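Local coordinates for protein putative glycerophosphodiester phosphodiesterase (PDB 2O55) that is a putative member of the glycerophosphodiester phosphodiesterase family, whose proteins are built on a TIM barrel, at residues K121-L132 / H156-V164. Numbering follows the deposited sequence.
Sequences KRKESGDHQRLL and HLKALCPDV
H128 and H156 both leave their helices with CG beside the backbone N and anti to the carbonyl carbon (chi1 -54° for H128), and the two rings are thereby brought to the same end of the interface. The rings meet obliquely, their planes at 51°, and it is CB of H156 that lies over one face of the H128 imidazole, a CH-pi contact 3.7 Å from the ring centroid. CD2 of L157 sits at the ring's edge, 3.8 Å from H128 CD2, and also packs on H128 CB. Histidine suits this buried position because its flat face accepts a methylene while its nitrogens reach polar partners: ND1 makes a weak bond to E124 OE1, and NE2 another to the W120 carbonyl. E124 OE1 also takes the backbone N of H128 (3.2 Å), nearly along its C-O axis, which ties the preceding loop to the first turn of helix 127-136. H156 NE2 is held chiefly by E152 OE1, one helical turn earlier, and adds a weak bond to K121 O across the contact (3.2 Å).

Further along, the chemistry turns apolar. L132 spreads its branches, CD1 meeting L160 CB at 3.7 Å and CD2 reaching V164 CG1 at 3.7 Å, on the last residue of the type I turn from C161. Segments 127-132 and 156-160 cross at -63°, and L131, L132, L157 and V164, all buried, touch Y146 of strand 144-148, while L160 lies at the exposed edge. The single direct hydrogen bond between the segments is weak; cohesion therefore probably rests mainly on apolar and CH-pi contacts.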
loop_
_atom_site.group_PDB
_atom_site.type_symbol
_atom_site.label_atom_id
_atom_site.label_comp_id
_atom_site.label_asym_id
_atom_site.label_seq_id
_atom_site.Cartn_x
_atom_site.Cartn_y
_atom_site.Cartn_z
ATOM N N LYS A 121 2.053 -15.805 2.554
ATOM C CA LYS A 121 2.822 -16.440 3.593
ATOM C C LYS A 121 3.237 -17.810 3.099
ATOM O O LYS A 121 4.250 -18.345 3.548
ATOM C CB LYS A 121 1.969 -16.570 4.849
ATOM C CG LYS A 121 2.553 -15.914 6.106
ATOM C CD LYS A 121 1.507 -16.056 7.266
ATOM C CE LYS A 121 2.006 -15.336 8.517
ATOM N NZ LYS A 121 3.233 -16.106 9.110
ATOM N N ARG A 122 2.465 -18.358 2.154
ATOM C CA ARG A 122 2.664 -19.728 1.661
ATOM C C ARG A 122 3.977 -19.974 0.896
ATOM O O ARG A 122 4.328 -19.245 -0.051
ATOM C CB ARG A 122 1.478 -20.195 0.816
ATOM C CG ARG A 122 1.067 -21.646 1.098
ATOM C CD ARG A 122 0.526 -22.371 -0.139
ATOM N NE ARG A 122 -0.183 -21.474 -1.063
ATOM C CZ ARG A 122 -0.486 -21.773 -2.327
ATOM N NH1 ARG A 122 -0.146 -22.950 -2.847
ATOM N NH2 ARG A 122 -1.124 -20.891 -3.081
ATOM N N LYS A 123 4.680 -21.023 1.332
ATOM C CA LYS A 123 5.955 -21.468 0.752
ATOM C C LYS A 123 5.758 -22.185 -0.599
ATOM O O LYS A 123 4.860 -23.040 -0.754
ATOM C CB LYS A 123 6.757 -22.323 1.754
ATOM C CG LYS A 123 7.364 -21.528 2.959
ATOM C CD LYS A 123 8.732 -22.070 3.419
ATOM C CE LYS A 123 8.938 -23.517 2.964
ATOM N NZ LYS A 123 9.778 -24.315 3.901
ATOM N N GLU A 124 6.691 -21.890 -1.521
ATOM C CA GLU A 124 6.325 -21.497 -2.899
ATOM C C GLU A 124 5.062 -22.067 -3.573
ATOM O O GLU A 124 4.922 -23.252 -3.858
ATOM C CB GLU A 124 7.542 -21.417 -3.862
ATOM C CG GLU A 124 7.361 -20.408 -5.056
ATOM C CD GLU A 124 7.426 -18.935 -4.656
ATOM O OE1 GLU A 124 6.510 -18.169 -4.978
ATOM O OE2 GLU A 124 8.406 -18.528 -4.034
ATOM N N SER A 125 4.154 -21.120 -3.778
ATOM C CA SER A 125 2.975 -21.224 -4.607
ATOM C C SER A 125 3.353 -20.858 -6.037
ATOM O O SER A 125 2.743 -21.347 -6.990
ATOM C CB SER A 125 1.961 -20.201 -4.101
ATOM O OG SER A 125 2.617 -18.990 -3.735
ATOM N N GLY A 126 4.369 -20.000 -6.164
ATOM C CA GLY A 126 4.764 -19.410 -7.438
ATOM C C GLY A 126 4.417 -17.935 -7.401
ATOM O O GLY A 126 4.762 -17.178 -8.317
ATOM N N ASP A 127 3.762 -17.542 -6.304
ATOM C CA ASP A 127 3.140 -16.234 -6.131
ATOM C C ASP A 127 4.134 -15.098 -6.135
ATOM O O ASP A 127 3.873 -14.037 -6.722
ATOM C CB ASP A 127 2.381 -16.187 -4.808
ATOM C CG ASP A 127 0.947 -16.677 -4.922
ATOM O OD1 ASP A 127 0.710 -17.776 -5.462
ATOM O OD2 ASP A 127 0.041 -15.968 -4.439
ATOM N N HIS A 128 5.264 -15.311 -5.462
ATOM C CA HIS A 128 6.251 -14.246 -5.277
ATOM C C HIS A 128 7.078 -14.032 -6.534
ATOM O O HIS A 128 7.357 -12.895 -6.899
ATOM C CB HIS A 128 7.169 -14.533 -4.101
ATOM C CG HIS A 128 6.448 -14.802 -2.818
ATOM N ND1 HIS A 128 6.003 -16.060 -2.466
ATOM C CD2 HIS A 128 6.124 -13.986 -1.788
ATOM C CE1 HIS A 128 5.423 -16.000 -1.280
ATOM N NE2 HIS A 128 5.483 -14.752 -0.846
ATOM N N GLN A 129 7.466 -15.121 -7.188
ATOM C CA GLN A 129 8.120 -15.027 -8.478
ATOM C C GLN A 129 7.226 -14.414 -9.525
ATOM O O GLN A 129 7.700 -13.682 -10.380
ATOM C CB GLN A 129 8.552 -16.389 -8.954
ATOM C CG GLN A 129 10.024 -16.609 -8.768
ATOM C CD GLN A 129 10.371 -18.086 -8.785
ATOM O OE1 GLN A 129 9.730 -18.901 -8.094
ATOM N NE2 GLN A 129 11.381 -18.447 -9.581
ATOM N N ARG A 130 5.933 -14.731 -9.467
ATOM C CA ARG A 130 4.965 -14.176 -10.403
ATOM C C ARG A 130 4.981 -12.678 -10.231
ATOM O O ARG A 130 5.000 -11.929 -11.214
ATOM C CB ARG A 130 3.554 -14.728 -10.152
ATOM C CG ARG A 130 2.508 -14.284 -11.199
ATOM C CD ARG A 130 1.323 -15.256 -11.303
ATOM N NE ARG A 130 1.772 -16.644 -11.452
ATOM C CZ ARG A 130 1.706 -17.577 -10.499
ATOM N NH1 ARG A 130 1.177 -17.280 -9.317
ATOM N NH2 ARG A 130 2.170 -18.806 -10.735
ATOM N N LEU A 131 5.008 -12.255 -8.970
ATOM C CA LEU A 131 5.030 -10.852 -8.657
ATOM C C LEU A 131 6.300 -10.203 -9.187
ATOM O O LEU A 131 6.237 -9.184 -9.888
ATOM C CB LEU A 131 4.901 -10.635 -7.148
ATOM C CG LEU A 131 4.891 -9.193 -6.609
ATOM C CD1 LEU A 131 3.924 -8.328 -7.381
ATOM C CD2 LEU A 131 4.571 -9.148 -5.130
ATOM N N LEU A 132 7.444 -10.795 -8.865
ATOM C CA LEU A 132 8.712 -10.139 -9.115
ATOM C C LEU A 132 8.957 -9.984 -10.595
ATOM O O LEU A 132 9.318 -8.886 -11.041
ATOM C CB LEU A 132 9.863 -10.887 -8.439
ATOM C CG LEU A 132 9.904 -10.792 -6.910
ATOM C CD1 LEU A 132 11.054 -11.617 -6.338
ATOM C CD2 LEU A 132 10.006 -9.339 -6.491
ATOM N N HIS A 156 10.147 -13.863 1.960
ATOM C CA HIS A 156 10.071 -14.708 0.783
ATOM C C HIS A 156 10.444 -13.937 -0.470
ATOM O O HIS A 156 11.052 -14.493 -1.390
ATOM C CB HIS A 156 8.667 -15.294 0.635
ATOM C CG HIS A 156 8.286 -16.264 1.721
ATOM N ND1 HIS A 156 9.046 -17.375 2.037
ATOM C CD2 HIS A 156 7.204 -16.305 2.540
ATOM C CE1 HIS A 156 8.459 -18.046 3.014
ATOM N NE2 HIS A 156 7.340 -17.417 3.338
ATOM N N LEU A 157 10.084 -12.661 -0.519
ATOM C CA LEU A 157 10.496 -11.834 -1.647
ATOM C C LEU A 157 12.004 -11.635 -1.621
ATOM O O LEU A 157 12.726 -11.979 -2.564
ATOM C CB LEU A 157 9.805 -10.482 -1.606
ATOM C CG LEU A 157 8.334 -10.529 -2.005
ATOM C CD1 LEU A 157 7.748 -9.115 -2.017
ATOM C CD2 LEU A 157 8.154 -11.207 -3.375
ATOM N N LYS A 158 12.456 -11.077 -0.508
ATOM C CA LYS A 158 13.857 -10.904 -0.175
ATOM C C LYS A 158 14.698 -12.154 -0.519
ATOM O O LYS A 158 15.809 -12.041 -1.052
ATOM C CB LYS A 158 13.934 -10.578 1.316
ATOM C CG LYS A 158 14.848 -9.489 1.646
ATOM C CD LYS A 158 14.253 -8.177 1.294
ATOM C CE LYS A 158 15.372 -7.215 0.902
ATOM N NZ LYS A 158 15.105 -5.811 1.324
ATOM N N ALA A 159 14.154 -13.335 -0.240
ATOM C CA ALA A 159 14.859 -14.585 -0.548
ATOM C C ALA A 159 15.145 -14.749 -2.050
ATOM O O ALA A 159 16.227 -15.194 -2.431
ATOM C CB ALA A 159 14.091 -15.815 0.009
ATOM N N LEU A 160 14.179 -14.372 -2.888
ATOM C CA LEU A 160 14.312 -14.494 -4.330
ATOM C C LEU A 160 15.117 -13.351 -4.893
ATOM O O LEU A 160 15.958 -13.527 -5.764
ATOM C CB LEU A 160 12.935 -14.515 -4.970
ATOM C CG LEU A 160 12.106 -15.691 -4.451
ATOM C CD1 LEU A 160 10.661 -15.601 -4.953
ATOM C CD2 LEU A 160 12.746 -17.033 -4.816
ATOM N N CYS A 161 14.856 -12.168 -4.370
ATOM C CA CYS A 161 15.548 -10.994 -4.809
ATOM C C CYS A 161 15.823 -9.996 -3.653
ATOM O O CYS A 161 14.954 -9.219 -3.271
ATOM C CB CYS A 161 14.765 -10.348 -5.939
ATOM S SG CYS A 161 15.488 -8.761 -6.345
ATOM N N PRO A 162 17.050 -10.014 -3.107
ATOM C CA PRO A 162 17.404 -9.160 -1.967
ATOM C C PRO A 162 17.322 -7.661 -2.261
ATOM O O PRO A 162 17.238 -6.860 -1.324
ATOM C CB PRO A 162 18.859 -9.540 -1.655
ATOM C CG PRO A 162 19.138 -10.814 -2.419
ATOM C CD PRO A 162 18.169 -10.867 -3.560
ATOM N N ASP A 163 17.351 -7.277 -3.533
ATOM C CA ASP A 163 17.286 -5.857 -3.913
ATOM C C ASP A 163 15.939 -5.245 -3.646
ATOM O O ASP A 163 15.828 -4.032 -3.613
ATOM C CB ASP A 163 17.558 -5.657 -5.406
ATOM C CG ASP A 163 19.015 -5.804 -5.757
ATOM O OD1 ASP A 163 19.845 -5.855 -4.815
ATOM O OD2 ASP A 163 19.330 -5.860 -6.968
ATOM N N VAL A 164 14.902 -6.065 -3.508
ATOM C CA VAL A 164 13.564 -5.517 -3.396
ATOM C C VAL A 164 13.526 -4.591 -2.196
ATOM O O VAL A 164 14.183 -4.854 -1.181
ATOM C CB VAL A 164 12.466 -6.582 -3.262
ATOM C CG1 VAL A 164 12.414 -7.433 -4.496
ATOM C CG2 VAL A 164 12.659 -7.426 -2.012
#